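Local coordinates for hypothetical membrane protein (Corynebacterium glutamicum, PDB 6JSB) that binds heme b through a tyrosine that coordinates the iron, and probably passes heme on in the corynebacterial heme uptake machinery, at residues N22-G26 and P27-G31; G169-V172 and M173-Y177. All coordinates share one frame; numbering follows the deposited sequence.

Contact 1. Residues N22-G26 and P27-G31; sequences NYLEG and PIANG. With HEM (protoporphyrin IX containing Fe), chain C.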
loop_
_atom_site.group_PDB
_atom_site.type_symbol
_atom_site.label_atom_id
_atom_site.label_comp_id
_atom_site.label_asym_id
_atom_site.label_seq_id
_atom_site.Cartn_x
_atom_site.Cartn_y
_atom_site.Cartn_z
ATOM N N ASN A 22 -8.758 7.375 8.088
ATOM C CA ASN A 22 -9.686 8.089 8.991
ATOM C C ASN A 22 -10.628 7.125 9.708
ATOM O O ASN A 22 -10.886 7.238 10.912
ATOM C CB ASN A 22 -10.503 9.076 8.165
ATOM C CG ASN A 22 -11.380 9.936 9.039
ATOM O OD1 ASN A 22 -10.850 10.685 9.852
ATOM N ND2 ASN A 22 -12.694 9.842 8.905
ATOM N N TYR A 23 -11.190 6.162 8.966
ATOM C CA TYR A 23 -12.091 5.185 9.572
ATOM C C TYR A 23 -11.339 4.257 10.526
ATOM O O TYR A 23 -11.803 4.008 11.647
ATOM C CB TYR A 23 -12.739 4.389 8.427
ATOM C CG TYR A 23 -13.055 2.965 8.773
ATOM C CD1 TYR A 23 -14.176 2.649 9.546
ATOM C CD2 TYR A 23 -12.292 1.922 8.246
ATOM C CE1 TYR A 23 -14.473 1.242 9.830
ATOM C CE2 TYR A 23 -12.593 0.574 8.507
ATOM C CZ TYR A 23 -13.664 0.271 9.298
ATOM O OH TYR A 23 -13.966 -1.027 9.585
ATOM N N LEU A 24 -10.186 3.749 10.098
ATOM C CA LEU A 24 -9.486 2.727 10.886
ATOM C C LEU A 24 -8.995 3.306 12.211
ATOM O O LEU A 24 -9.071 2.640 13.254
ATOM C CB LEU A 24 -8.353 2.135 10.008
ATOM C CG LEU A 24 -7.621 0.880 10.573
ATOM C CD1 LEU A 24 -6.505 1.332 11.601
ATOM C CD2 LEU A 24 -8.560 -0.132 11.253
ATOM N N GLU A 25 -8.487 4.534 12.209
ATOM C CA GLU A 25 -7.995 5.136 13.451
ATOM C C GLU A 25 -9.101 5.792 14.252
ATOM O O GLU A 25 -8.827 6.292 15.365
ATOM C CB GLU A 25 -6.927 6.174 13.103
ATOM C CG GLU A 25 -5.726 5.520 12.433
ATOM C CD GLU A 25 -4.524 6.514 12.287
ATOM O OE1 GLU A 25 -3.761 6.608 13.279
ATOM O OE2 GLU A 25 -4.376 7.130 11.200
ATOM N N GLY A 26 -10.329 5.794 13.749
ATOM C CA GLY A 26 -11.467 6.467 14.374
ATOM C C GLY A 26 -12.307 5.582 15.287
ATOM O O GLY A 26 -11.977 4.416 15.584
ATOM N N PRO A 27 -13.449 6.137 15.729
ATOM C CA PRO A 27 -14.269 5.487 16.777
ATOM C C PRO A 27 -15.085 4.305 16.304
ATOM O O PRO A 27 -15.576 3.535 17.155
ATOM C CB PRO A 27 -15.199 6.639 17.266
ATOM C CG PRO A 27 -15.330 7.543 16.036
ATOM C CD PRO A 27 -13.894 7.517 15.447
ATOM N N ILE A 28 -15.214 4.083 14.986
ATOM C CA ILE A 28 -15.966 2.921 14.541
ATOM C C ILE A 28 -15.097 1.678 14.654
ATOM O O ILE A 28 -15.518 0.661 15.218
ATOM C CB ILE A 28 -16.475 3.133 13.095
ATOM C CG1 ILE A 28 -17.395 4.360 13.030
ATOM C CG2 ILE A 28 -17.169 1.855 12.563
ATOM C CD1 ILE A 28 -17.679 4.819 11.614
ATOM N N ALA A 29 -13.857 1.739 14.105
ATOM C CA ALA A 29 -12.969 0.568 14.154
ATOM C C ALA A 29 -12.204 0.464 15.480
ATOM O O ALA A 29 -11.724 -0.610 15.820
ATOM C CB ALA A 29 -11.954 0.600 12.983
ATOM N N ASN A 30 -12.011 1.573 16.189
ATOM C CA ASN A 30 -11.116 1.553 17.346
ATOM C C ASN A 30 -11.640 2.529 18.396
ATOM O O ASN A 30 -10.893 3.343 18.923
ATOM C CB ASN A 30 -9.681 1.886 16.931
ATOM C CG ASN A 30 -8.908 0.650 16.486
ATOM O OD1 ASN A 30 -8.784 -0.320 17.240
ATOM N ND2 ASN A 30 -8.354 0.687 15.235
ATOM N N GLY A 31 -12.938 2.439 18.699
ATOM C CA GLY A 31 -13.563 3.265 19.751
ATOM C C GLY A 31 -14.139 2.473 20.910
ATOM O O GLY A 31 -13.635 1.398 21.266
HETATM C CHA HEM C . -16.181 0.936 6.564
HETATM C CHB HEM C . -17.821 -1.459 10.446
HETATM C CHC HEM C . -14.791 -5.134 9.340
HETATM C CHD HEM C . -12.914 -2.551 5.625
HETATM C C1A HEM C . -16.927 0.550 7.660
HETATM C C2A HEM C . -18.073 1.295 8.147
HETATM C C3A HEM C . -18.551 0.659 9.242
HETATM C C4A HEM C . -17.701 -0.514 9.445
HETATM C CMA HEM C . -19.766 1.067 10.131
HETATM C CAA HEM C . -18.610 2.579 7.479
HETATM C CBA HEM C . -18.013 3.802 8.159
HETATM C CGA HEM C . -18.259 5.021 7.299
HETATM O O1A HEM C . -17.935 6.147 7.769
HETATM O O2A HEM C . -18.761 4.846 6.143
HETATM C C1B HEM C . -17.141 -2.645 10.482
HETATM C C2B HEM C . -17.324 -3.688 11.493
HETATM C C3B HEM C . -16.499 -4.706 11.191
HETATM C C4B HEM C . -15.730 -4.346 9.993
HETATM C CMB HEM C . -18.365 -3.554 12.640
HETATM C CAB HEM C . -16.286 -6.062 11.927
HETATM C CBB HEM C . -16.624 -6.226 13.210
HETATM C C1C HEM C . -14.004 -4.763 8.245
HETATM C C2C HEM C . -12.964 -5.565 7.646
HETATM C C3C HEM C . -12.400 -4.847 6.646
HETATM C C4C HEM C . -13.126 -3.584 6.542
HETATM C CMC HEM C . -12.487 -6.948 8.160
HETATM C CAC HEM C . -11.226 -5.362 5.831
HETATM C CBC HEM C . -10.351 -4.484 5.361
HETATM C C1D HEM C . -13.661 -1.393 5.568
HETATM C C2D HEM C . -13.482 -0.356 4.577
HETATM C C3D HEM C . -14.377 0.628 4.812
HETATM C C4D HEM C . -15.144 0.251 5.988
HETATM C CMD HEM C . -12.463 -0.463 3.422
HETATM C CAD HEM C . -14.536 1.939 3.982
HETATM C CBD HEM C . -13.727 3.030 4.731
HETATM C CGD HEM C . -13.833 4.313 3.909
HETATM O O1D HEM C . -14.956 4.925 3.941
HETATM O O2D HEM C . -12.801 4.661 3.235
HETATM N NA HEM C . -16.716 -0.590 8.464
HETATM N NB HEM C . -16.144 -3.069 9.629
HETATM N NC HEM C . -14.088 -3.567 7.525
HETATM N ND HEM C . -14.654 -0.968 6.407
HETATM FE FE HEM C . -15.168 -2.017 8.134
HETATM O O HOH W 1 -13.953 5.172 12.745
HETATM O O HOH W 2 -9.759 5.820 17.947
#
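N30 reaches back to the end of the preceding helix, where its ND2 donates to L24 O (2.9 Å, N-H...O 162°). N30 CG stands beside the backbone N, opposite the carbonyl carbon (chi1 -87°), which turns the amide back to L24, with that oxygen close to the amide plane. The backbone N of N30 donates in turn to G26 O (2.9 Å). A primary amide suits this place: it has two N-H for the carbonyls of L24 and T78, and OD1 to accept from G38 N. Two waters complete the polar links: one joins Y23 O to I28 N, the other E25 O to N30 O.

Apolar packing centres on A29, whose single methyl, CB, fits between L24 CD2 (3.9 Å) and the rim of one face of the Y23 ring (CB to CZ 4.1 Å). I28 CG2 lies at the ring edge, in plane, 3.9 Å from Y23 CE1, and I28 CD1 touches the propionate arm of the heme at CBA (3.6 Å).

Metal coordination is the task of Y23, whose OH binds the heme iron at 2.1 Å. The CZ-OH-iron angle is bent, about 115°, which brings the heme over the ring face opposite A29. The same OH is hydrogen-bonded to H80.

The chain turns from helix 18-24 into the short helix 27-30 at G26, where a CB would run into P27 CD. This corner rests on strand 68-81 through W77, T78 and H80, while L97 of strand 95-109 packs on Y23 and L24, and I40 of strand 39-43 on L24 and E25.

Contact 2. Residues G169-V172 and M173-Y177; sequences GVDV and MGTFY. With HEM (protoporphyrin IX containing Fe), chain C.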
loop_
_atom_site.group_PDB
_atom_site.type_symbol
_atom_site.label_atom_id
_atom_site.label_comp_id
_atom_site.label_asym_id
_atom_site.label_seq_id
_atom_site.Cartn_x
_atom_site.Cartn_y
_atom_site.Cartn_z
ATOM N N GLY A 169 -8.484 -6.560 -5.455
ATOM C CA GLY A 169 -8.428 -5.650 -4.306
ATOM C C GLY A 169 -9.751 -5.554 -3.569
ATOM O O GLY A 169 -9.773 -5.251 -2.377
ATOM N N VAL A 170 -10.857 -5.829 -4.250
ATOM C CA VAL A 170 -12.167 -5.794 -3.591
ATOM C C VAL A 170 -12.188 -6.722 -2.377
ATOM O O VAL A 170 -12.654 -6.333 -1.298
ATOM C CB VAL A 170 -13.292 -6.152 -4.592
ATOM C CG1 VAL A 170 -14.616 -6.464 -3.786
ATOM C CG2 VAL A 170 -13.477 -4.988 -5.539
ATOM N N ASP A 171 -11.698 -7.974 -2.531
ATOM C CA ASP A 171 -11.713 -8.890 -1.411
ATOM C C ASP A 171 -10.697 -8.527 -0.338
ATOM O O ASP A 171 -10.917 -8.845 0.830
ATOM C CB ASP A 171 -11.460 -10.295 -1.949
ATOM C CG ASP A 171 -12.634 -10.765 -2.789
ATOM O OD1 ASP A 171 -13.769 -10.549 -2.315
ATOM O OD2 ASP A 171 -12.408 -11.249 -3.914
ATOM N N VAL A 172 -9.583 -7.882 -0.718
ATOM C CA VAL A 172 -8.584 -7.473 0.256
ATOM C C VAL A 172 -9.172 -6.461 1.236
ATOM O O VAL A 172 -8.893 -6.508 2.449
ATOM C CB VAL A 172 -7.344 -6.906 -0.458
ATOM C CG1 VAL A 172 -6.323 -6.371 0.618
ATOM C CG2 VAL A 172 -6.661 -8.024 -1.321
ATOM N N MET A 173 -10.009 -5.551 0.727
ATOM C CA MET A 173 -10.594 -4.477 1.528
ATOM C C MET A 173 -11.988 -4.834 2.057
ATOM O O MET A 173 -12.849 -3.957 2.240
ATOM C CB MET A 173 -10.614 -3.175 0.704
ATOM C CG MET A 173 -9.257 -2.775 0.168
ATOM S SD MET A 173 -7.992 -2.626 1.488
ATOM C CE MET A 173 -8.636 -1.156 2.388
ATOM N N GLY A 174 -12.238 -6.131 2.308
ATOM C CA GLY A 174 -13.452 -6.539 3.031
ATOM C C GLY A 174 -14.737 -6.436 2.232
ATOM O O GLY A 174 -15.821 -6.588 2.800
ATOM N N THR A 175 -14.650 -6.247 0.916
ATOM C CA THR A 175 -15.768 -5.961 0.008
ATOM C C THR A 175 -16.469 -4.621 0.304
ATOM O O THR A 175 -17.554 -4.365 -0.227
ATOM C CB THR A 175 -16.798 -7.124 -0.083
ATOM O OG1 THR A 175 -17.652 -7.182 1.077
ATOM C CG2 THR A 175 -16.020 -8.457 -0.249
ATOM N N PHE A 176 -15.887 -3.756 1.148
ATOM C CA PHE A 176 -16.517 -2.481 1.380
ATOM C C PHE A 176 -16.379 -1.505 0.216
ATOM O O PHE A 176 -17.184 -0.570 0.143
ATOM C CB PHE A 176 -15.901 -1.845 2.631
ATOM C CG PHE A 176 -16.426 -2.469 3.910
ATOM C CD1 PHE A 176 -17.463 -1.883 4.605
ATOM C CD2 PHE A 176 -15.865 -3.640 4.394
ATOM C CE1 PHE A 176 -17.938 -2.469 5.787
ATOM C CE2 PHE A 176 -16.340 -4.244 5.584
ATOM C CZ PHE A 176 -17.399 -3.659 6.245
ATOM N N TYR A 177 -15.360 -1.668 -0.656
ATOM C CA TYR A 177 -15.265 -0.827 -1.855
ATOM C C TYR A 177 -15.693 -1.647 -3.085
ATOM O O TYR A 177 -15.328 -2.808 -3.181
ATOM C CB TYR A 177 -13.833 -0.383 -2.098
ATOM C CG TYR A 177 -13.242 0.510 -1.026
ATOM C CD1 TYR A 177 -13.972 1.582 -0.494
ATOM C CD2 TYR A 177 -11.983 0.297 -0.623
ATOM C CE1 TYR A 177 -13.392 2.417 0.482
ATOM C CE2 TYR A 177 -11.375 1.104 0.357
ATOM C CZ TYR A 177 -12.083 2.147 0.892
ATOM O OH TYR A 177 -11.481 2.931 1.869
HETATM C CHA HEM C . -16.181 0.936 6.564
HETATM C CHB HEM C . -17.821 -1.459 10.446
HETATM C CHC HEM C . -14.791 -5.134 9.340
HETATM C CHD HEM C . -12.914 -2.551 5.625
HETATM C C1A HEM C . -16.927 0.550 7.660
HETATM C C2A HEM C . -18.073 1.295 8.147
HETATM C C3A HEM C . -18.551 0.659 9.242
HETATM C C4A HEM C . -17.701 -0.514 9.445
HETATM C CMA HEM C . -19.766 1.067 10.131
HETATM C CAA HEM C . -18.610 2.579 7.479
HETATM C CBA HEM C . -18.013 3.802 8.159
HETATM C CGA HEM C . -18.259 5.021 7.299
HETATM O O1A HEM C . -17.935 6.147 7.769
HETATM O O2A HEM C . -18.761 4.846 6.143
HETATM C C1B HEM C . -17.141 -2.645 10.482
HETATM C C2B HEM C . -17.324 -3.688 11.493
HETATM C C3B HEM C . -16.499 -4.706 11.191
HETATM C C4B HEM C . -15.730 -4.346 9.993
HETATM C CMB HEM C . -18.365 -3.554 12.640
HETATM C CAB HEM C . -16.286 -6.062 11.927
HETATM C CBB HEM C . -16.624 -6.226 13.210
HETATM C C1C HEM C . -14.004 -4.763 8.245
HETATM C C2C HEM C . -12.964 -5.565 7.646
HETATM C C3C HEM C . -12.400 -4.847 6.646
HETATM C C4C HEM C . -13.126 -3.584 6.542
HETATM C CMC HEM C . -12.487 -6.948 8.160
HETATM C CAC HEM C . -11.226 -5.362 5.831
HETATM C CBC HEM C . -10.351 -4.484 5.361
HETATM C C1D HEM C . -13.661 -1.393 5.568
HETATM C C2D HEM C . -13.482 -0.356 4.577
HETATM C C3D HEM C . -14.377 0.628 4.812
HETATM C C4D HEM C . -15.144 0.251 5.988
HETATM C CMD HEM C . -12.463 -0.463 3.422
HETATM C CAD HEM C . -14.536 1.939 3.982
HETATM C CBD HEM C . -13.727 3.030 4.731
HETATM C CGD HEM C . -13.833 4.313 3.909
HETATM O O1D HEM C . -14.956 4.925 3.941
HETATM O O2D HEM C . -12.801 4.661 3.235
HETATM N NA HEM C . -16.716 -0.590 8.464
HETATM N NB HEM C . -16.144 -3.069 9.629
HETATM N NC HEM C . -14.088 -3.567 7.525
HETATM N ND HEM C . -14.654 -0.968 6.407
HETATM FE FE HEM C . -15.168 -2.017 8.134
HETATM O O HOH W 3 -13.497 -3.696 -1.237
#
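V170 O receives the backbone N of T175 (3.0 Å), and M173 N returns to G169 O (3.1 Å) as the last turn of helix 167-172 runs out. A weak bond from G174 N to D171 O (3.4 Å) lies between them. G174 has positive phi (73°), which glycine adopts readily, and a CB here would run into the heme at C3C; T175 follows at positive phi too. F176 N then bonds to M173 O, closing a type I' turn from M173 to F176.

The tight part faces the heme and the protein interior. In the flexible M173, bends at chi2 (-55°) and chi3 (-68°) bring SD beside the V172 carbonyl and carry CE to the heme methyl CMD; L99 and F101 of strand 95-109 pack on V172 and M173. F176 lays its ring flat on the porphyrin, with heme ND over its centre and CE2 only 3.0 Å from NC. M173 O lies at the edge of this phenyl ring, in plane, and F124 meets the ring edge-to-face. Y177 has one ring face beside CMD, and its OH donates to propionate oxygen O2D (2.6 Å), which lies in the ring plane, so the tyrosine serves the heme with both ring and hydroxyl.

The outer side is looser. D171 and T175 are exposed and only brush, OD1 to CG2 at 3.7 Å; T175 OG1 instead donates to G174 O just before it. V170, partly exposed, spreads its two methyls by Y177 O, and a water bridges V170 O to Y177 N.

This is a Schellman motif with G174 as its C-prime residue, and it delivers the M173-Y177 loop to the wall of the heme pocket in this HtaA-family domain.

Contacts 1 and 2 hold the heme from opposite faces: Y23 of contact 1 supplies the axial oxygen on one side, and F176 of contact 2 lies flat against the other. Their centres are about 17 Å apart and their nearest atoms about 5 Å; they do not touch, and the heme lies between them. The side chains of Y23 and Y177 lie about 7 Å from each other. S19, on the helix that carries Y23, comes about 4 Å from the Y177 side chain and also hydrogen-bonds to the heme, linking the two walls. Far apart in sequence, both helix ends thus converge on one pocket, as expected of a heme-binding domain.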